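Local coordinates for Medium/long-chain acyl-CoA thioesterase YigI (Shewanella oneidensis, PDB 3E8P), which probably hydrolyses medium- and long-chain fatty acyl-CoA thioesters to the free fatty acid and coenzyme A, at residues 143-148 with 154-159; 76-81 with 111-116. One frame throughout, in Å; residues are numbered along the deposited sequence.

How the interactions relate
Both contacts belong to the hot-dog fold, in which a curved antiparallel sheet wraps around the helix 70-90. Interaction 1 pairs two neighbouring strands of that sheet; interaction 2 seats the helix on the next strand over, 109-117. Their centres are about 8 Å apart, and backbone bonds probably join them directly: Asp116 N lies 2.8 Å from Phe156 O, and Arg114 N lies 3.0 Å from Thr158 O. Leu77 of the helix also reaches Met144 and Ala155, so the two contacts share one apolar layer beneath the helix. Both reach the second subunit, whereas strand 112-116 of interaction 2 also carries the sheet into the third.

Interaction 1 of 2, residues 143-148 with 154-159; sequences RMELHN and IAFGTG
Leu146 O is gripped twice from across the hairpin, by Ile154 N at 2.7 Å and, weakly, by Ala155 N at 3.4 Å. Two residues thus face one, a classic beta bulge in the antiparallel pairing of strands 139-148 and 153-162, part of the hot-dog sheet. Leu146 N returns a bond to Ala155 O, and beyond the bulge Met144 and Gly157 exchange a pair of bonds, Met144 N to Gly157 O and Gly157 N to Met144 O, both 2.8 Å.

Met144, Leu146 and Ala155 turn to the helix 70-90, while Arg143, Glu145 and Phe156 occupy the other face, where Arg143 makes a cation-pi contact with Phe156 of the second subunit. Glu145 CG lies at the edge of the Phe156 ring, 4.0 Å from CE1, with the carboxylate plane 77° from the ring. Along its own strand Glu145 OE2 receives His147 ND1 at 2.5 Å, on its syn side and in the imidazole plane, while OE1 bonds to Thr129 on the neighbouring strand. An alanine here is likely to leave His147 ND1 and the Thr129 hydroxyl without their carboxylate partner, and the imidazole freer to turn.

On the helix side the selenomethionine Met144 bends at chi2 (76°) and again at chi3 (94°), so that SE and CE both lie 3.5 Å from Gly159 N.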
loop_
_atom_site.group_PDB
_atom_site.type_symbol
_atom_site.label_atom_id
_atom_site.label_comp_id
_atom_site.label_asym_id
_atom_site.label_seq_id
_atom_site.Cartn_x
_atom_site.Cartn_y
_atom_site.Cartn_z
ATOM N N ARG A 143 7.857 3.966 9.015
ATOM C CA ARG A 143 7.145 5.113 8.474
ATOM C C ARG A 143 8.215 6.140 8.090
ATOM O O ARG A 143 9.165 6.367 8.838
ATOM C CB ARG A 143 6.193 5.711 9.513
ATOM C CG ARG A 143 4.799 5.111 9.458
ATOM C CD ARG A 143 3.799 5.876 10.301
ATOM N NE ARG A 143 2.432 5.458 9.993
ATOM C CZ ARG A 143 1.343 5.925 10.599
ATOM N NH1 ARG A 143 1.449 6.837 11.558
ATOM N NH2 ARG A 143 0.148 5.477 10.237
HETATM N N MSE A 144 8.079 6.746 6.916
HETATM C CA MSE A 144 9.055 7.731 6.479
HETATM C C MSE A 144 8.360 9.044 6.193
HETATM O O MSE A 144 7.156 9.084 5.968
HETATM C CB MSE A 144 9.782 7.263 5.217
HETATM C CG MSE A 144 10.525 5.953 5.366
HETATM SE SE MSE A 144 9.316 4.399 5.359
HETATM C CE MSE A 144 9.397 3.966 3.497
ATOM N N GLU A 145 9.138 10.112 6.160
ATOM C CA GLU A 145 8.588 11.427 5.918
ATOM C C GLU A 145 9.615 12.307 5.221
ATOM O O GLU A 145 10.797 12.298 5.567
ATOM C CB GLU A 145 8.171 12.029 7.266
ATOM C CG GLU A 145 8.032 13.519 7.315
ATOM C CD GLU A 145 9.364 14.251 7.301
ATOM O OE1 GLU A 145 10.310 13.834 8.012
ATOM O OE2 GLU A 145 9.451 15.264 6.582
ATOM N N LEU A 146 9.150 13.054 4.230
ATOM C CA LEU A 146 10.004 13.968 3.483
ATOM C C LEU A 146 9.415 15.383 3.576
ATOM O O LEU A 146 8.219 15.584 3.349
ATOM C CB LEU A 146 10.081 13.549 2.013
ATOM C CG LEU A 146 11.108 14.314 1.173
ATOM C CD1 LEU A 146 12.512 13.825 1.524
ATOM C CD2 LEU A 146 10.836 14.103 -0.313
ATOM N N HIS A 147 10.252 16.354 3.925
ATOM C CA HIS A 147 9.821 17.747 4.016
ATOM C C HIS A 147 10.885 18.617 3.348
ATOM O O HIS A 147 11.971 18.127 3.037
ATOM C CB HIS A 147 9.620 18.169 5.484
ATOM C CG HIS A 147 10.859 18.113 6.326
ATOM N ND1 HIS A 147 11.202 17.010 7.082
ATOM C CD2 HIS A 147 11.822 19.040 6.559
ATOM C CE1 HIS A 147 12.319 17.260 7.745
ATOM N NE2 HIS A 147 12.715 18.486 7.444
ATOM N N ASN A 148 10.577 19.890 3.098
ATOM C CA ASN A 148 11.556 20.792 2.481
ATOM C C ASN A 148 12.198 21.646 3.578
ATOM O O ASN A 148 11.903 21.448 4.761
ATOM C CB ASN A 148 10.912 21.667 1.400
ATOM C CG ASN A 148 9.963 22.698 1.964
ATOM O OD1 ASN A 148 9.910 22.922 3.174
ATOM N ND2 ASN A 148 9.210 23.346 1.080
ATOM N N ILE A 154 6.179 17.017 2.269
ATOM C CA ILE A 154 6.024 16.758 0.850
ATOM C C ILE A 154 5.337 15.428 0.615
ATOM O O ILE A 154 4.380 15.334 -0.159
ATOM C CB ILE A 154 7.403 16.746 0.151
ATOM C CG1 ILE A 154 8.102 18.080 0.386
ATOM C CG2 ILE A 154 7.242 16.526 -1.330
ATOM C CD1 ILE A 154 7.307 19.289 -0.103
ATOM N N ALA A 155 5.820 14.400 1.299
ATOM C CA ALA A 155 5.259 13.068 1.158
ATOM C C ALA A 155 5.542 12.226 2.392
ATOM O O ALA A 155 6.474 12.513 3.142
ATOM C CB ALA A 155 5.847 12.386 -0.068
ATOM N N PHE A 156 4.712 11.202 2.598
ATOM C CA PHE A 156 4.882 10.270 3.701
ATOM C C PHE A 156 5.076 8.909 3.066
ATOM O O PHE A 156 4.616 8.658 1.955
ATOM C CB PHE A 156 3.638 10.177 4.594
ATOM C CG PHE A 156 3.363 11.403 5.412
ATOM C CD1 PHE A 156 4.381 12.286 5.757
ATOM C CD2 PHE A 156 2.085 11.630 5.905
ATOM C CE1 PHE A 156 4.127 13.381 6.590
ATOM C CE2 PHE A 156 1.815 12.708 6.732
ATOM C CZ PHE A 156 2.848 13.595 7.079
ATOM N N GLY A 157 5.745 8.020 3.785
ATOM C CA GLY A 157 5.951 6.680 3.279
ATOM C C GLY A 157 5.788 5.643 4.380
ATOM O O GLY A 157 5.744 5.970 5.567
ATOM N N THR A 158 5.658 4.388 3.976
ATOM C CA THR A 158 5.571 3.270 4.907
ATOM C C THR A 158 6.278 2.134 4.176
ATOM O O THR A 158 5.918 1.803 3.044
ATOM C CB THR A 158 4.107 2.864 5.212
ATOM O OG1 THR A 158 3.410 3.981 5.765
ATOM C CG2 THR A 158 4.051 1.711 6.215
ATOM N N GLY A 159 7.299 1.556 4.803
ATOM C CA GLY A 159 8.015 0.461 4.172
ATOM C C GLY A 159 8.163 -0.795 5.015
ATOM O O GLY A 159 8.276 -0.735 6.240
#

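Interaction 2 of 2, residues 76-81 with 111-116; sequences VLDVVG and IDMRVD
Met113, modelled as selenomethionine, reaches from strand 109-117 to Asp78 on the helix 70-90. From CB, which points at the helix, the side chain runs straight: CG is anti to the backbone N (chi1 172°) and SE continues the line (chi2 180°). CB and CG therefore serve as a spacer, and the first atom to meet the helix is SE, 3.7 Å from Asp78 CB and 3.8 Å from Asp78 CA. The chain then bends at chi3 (61°), which keeps CE beside the same methylene, 4.1 Å from Asp78 CB.

Two residues along the strand, Val115 makes the second touch. Leu77 CD1 comes down obliquely onto its fork, 3.7 Å from Val115 CG1 and 4.1 Å from CG2. This is the helix-on-sheet packing of the hot-dog fold, with alternate strand residues Met113 and Val115 facing the helix. Arg114, between them, turns the other way and grips Asp116 side-on through NE and NH2.

The Asp78 carboxylate is not spent on the strand 112-116: OD2 bonds to Thr110 and Tyr161. The strand itself pairs antiparallel with one of the third subunit, whose Tyr117 packs on both Met113 and Asp78.

No hydrogen bond crosses between 76-81 and 111-116; methyl, methylene and selenium surfaces meet by van der Waals contact alone, and directional polar hold comes from just outside, through Asp78 OD2 on Thr110 and Tyr161.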
loop_
_atom_site.group_PDB
_atom_site.type_symbol
_atom_site.label_atom_id
_atom_site.label_comp_id
_atom_site.label_asym_id
_atom_site.label_seq_id
_atom_site.Cartn_x
_atom_site.Cartn_y
_atom_site.Cartn_z
ATOM N N VAL A 76 14.250 8.677 -1.867
ATOM C CA VAL A 76 14.647 9.136 -0.533
ATOM C C VAL A 76 13.881 8.420 0.582
ATOM O O VAL A 76 14.464 7.980 1.565
ATOM C CB VAL A 76 14.424 10.659 -0.372
ATOM C CG1 VAL A 76 14.809 11.100 1.044
ATOM C CG2 VAL A 76 15.240 11.406 -1.405
ATOM N N LEU A 77 12.569 8.297 0.422
ATOM C CA LEU A 77 11.758 7.640 1.437
ATOM C C LEU A 77 12.167 6.185 1.646
ATOM O O LEU A 77 12.177 5.705 2.781
ATOM C CB LEU A 77 10.275 7.723 1.067
ATOM C CG LEU A 77 9.644 9.118 1.130
ATOM C CD1 LEU A 77 8.276 9.104 0.457
ATOM C CD2 LEU A 77 9.517 9.550 2.570
ATOM N N ASP A 78 12.508 5.487 0.563
ATOM C CA ASP A 78 12.912 4.075 0.653
ATOM C C ASP A 78 14.244 3.915 1.386
ATOM O O ASP A 78 14.402 3.028 2.232
ATOM C CB ASP A 78 13.035 3.440 -0.739
ATOM C CG ASP A 78 13.242 1.927 -0.673
ATOM O OD1 ASP A 78 13.779 1.347 -1.636
ATOM O OD2 ASP A 78 12.853 1.310 0.345
ATOM N N VAL A 79 15.197 4.779 1.056
ATOM C CA VAL A 79 16.512 4.765 1.684
ATOM C C VAL A 79 16.408 5.111 3.172
ATOM O O VAL A 79 17.071 4.490 4.012
ATOM C CB VAL A 79 17.458 5.771 0.992
ATOM C CG1 VAL A 79 18.801 5.803 1.721
ATOM C CG2 VAL A 79 17.638 5.379 -0.480
ATOM N N VAL A 80 15.584 6.107 3.501
ATOM C CA VAL A 80 15.382 6.477 4.898
ATOM C C VAL A 80 14.814 5.256 5.619
ATOM O O VAL A 80 15.251 4.906 6.715
ATOM C CB VAL A 80 14.361 7.632 5.053
ATOM C CG1 VAL A 80 13.853 7.683 6.489
ATOM C CG2 VAL A 80 15.002 8.962 4.686
ATOM N N GLY A 81 13.844 4.603 4.985
ATOM C CA GLY A 81 13.218 3.436 5.590
ATOM C C GLY A 81 14.170 2.278 5.833
ATOM O O GLY A 81 14.099 1.619 6.869
ATOM N N ILE A 111 10.809 -4.935 0.881
ATOM C CA ILE A 111 9.858 -5.940 0.402
ATOM C C ILE A 111 8.758 -5.167 -0.331
ATOM O O ILE A 111 8.476 -5.419 -1.501
ATOM C CB ILE A 111 9.241 -6.733 1.574
ATOM C CG1 ILE A 111 10.353 -7.456 2.342
ATOM C CG2 ILE A 111 8.198 -7.733 1.052
ATOM C CD1 ILE A 111 9.927 -7.966 3.709
ATOM N N ASP A 112 8.141 -4.218 0.364
ATOM C CA ASP A 112 7.124 -3.384 -0.246
ATOM C C ASP A 112 7.186 -1.985 0.348
ATOM O O ASP A 112 7.778 -1.764 1.405
ATOM C CB ASP A 112 5.718 -3.984 -0.077
ATOM C CG ASP A 112 5.214 -3.928 1.350
ATOM O OD1 ASP A 112 4.991 -2.811 1.866
ATOM O OD2 ASP A 112 5.035 -5.004 1.962
HETATM N N MSE A 113 6.588 -1.042 -0.362
HETATM C CA MSE A 113 6.551 0.341 0.074
HETATM C C MSE A 113 5.368 1.076 -0.511
HETATM O O MSE A 113 4.990 0.865 -1.669
HETATM C CB MSE A 113 7.827 1.086 -0.336
HETATM C CG MSE A 113 7.745 2.588 -0.062
HETATM SE SE MSE A 113 9.324 3.628 -0.544
HETATM C CE MSE A 113 9.325 3.254 -2.446
ATOM N N ARG A 114 4.793 1.947 0.308
ATOM C CA ARG A 114 3.683 2.779 -0.107
ATOM C C ARG A 114 4.091 4.225 0.104
ATOM O O ARG A 114 4.556 4.600 1.176
ATOM C CB ARG A 114 2.427 2.508 0.723
ATOM C CG ARG A 114 1.325 3.538 0.468
ATOM C CD ARG A 114 0.173 3.412 1.459
ATOM N NE ARG A 114 -0.857 4.424 1.230
ATOM C CZ ARG A 114 -1.987 4.227 0.547
ATOM N NH1 ARG A 114 -2.262 3.042 0.008
ATOM N NH2 ARG A 114 -2.852 5.228 0.403
ATOM N N VAL A 115 3.924 5.037 -0.927
ATOM C CA VAL A 115 4.246 6.439 -0.821
ATOM C C VAL A 115 2.967 7.237 -1.000
ATOM O O VAL A 115 2.188 6.987 -1.927
ATOM C CB VAL A 115 5.239 6.867 -1.911
ATOM C CG1 VAL A 115 5.497 8.359 -1.813
ATOM C CG2 VAL A 115 6.532 6.088 -1.769
ATOM N N ASP A 116 2.742 8.186 -0.106
ATOM C CA ASP A 116 1.573 9.054 -0.195
ATOM C C ASP A 116 2.094 10.457 -0.534
ATOM O O ASP A 116 2.815 11.068 0.262
ATOM C CB ASP A 116 0.809 9.055 1.141
ATOM C CG ASP A 116 0.001 7.766 1.359
ATOM O OD1 ASP A 116 -1.008 7.545 0.649
ATOM O OD2 ASP A 116 0.376 6.972 2.242
#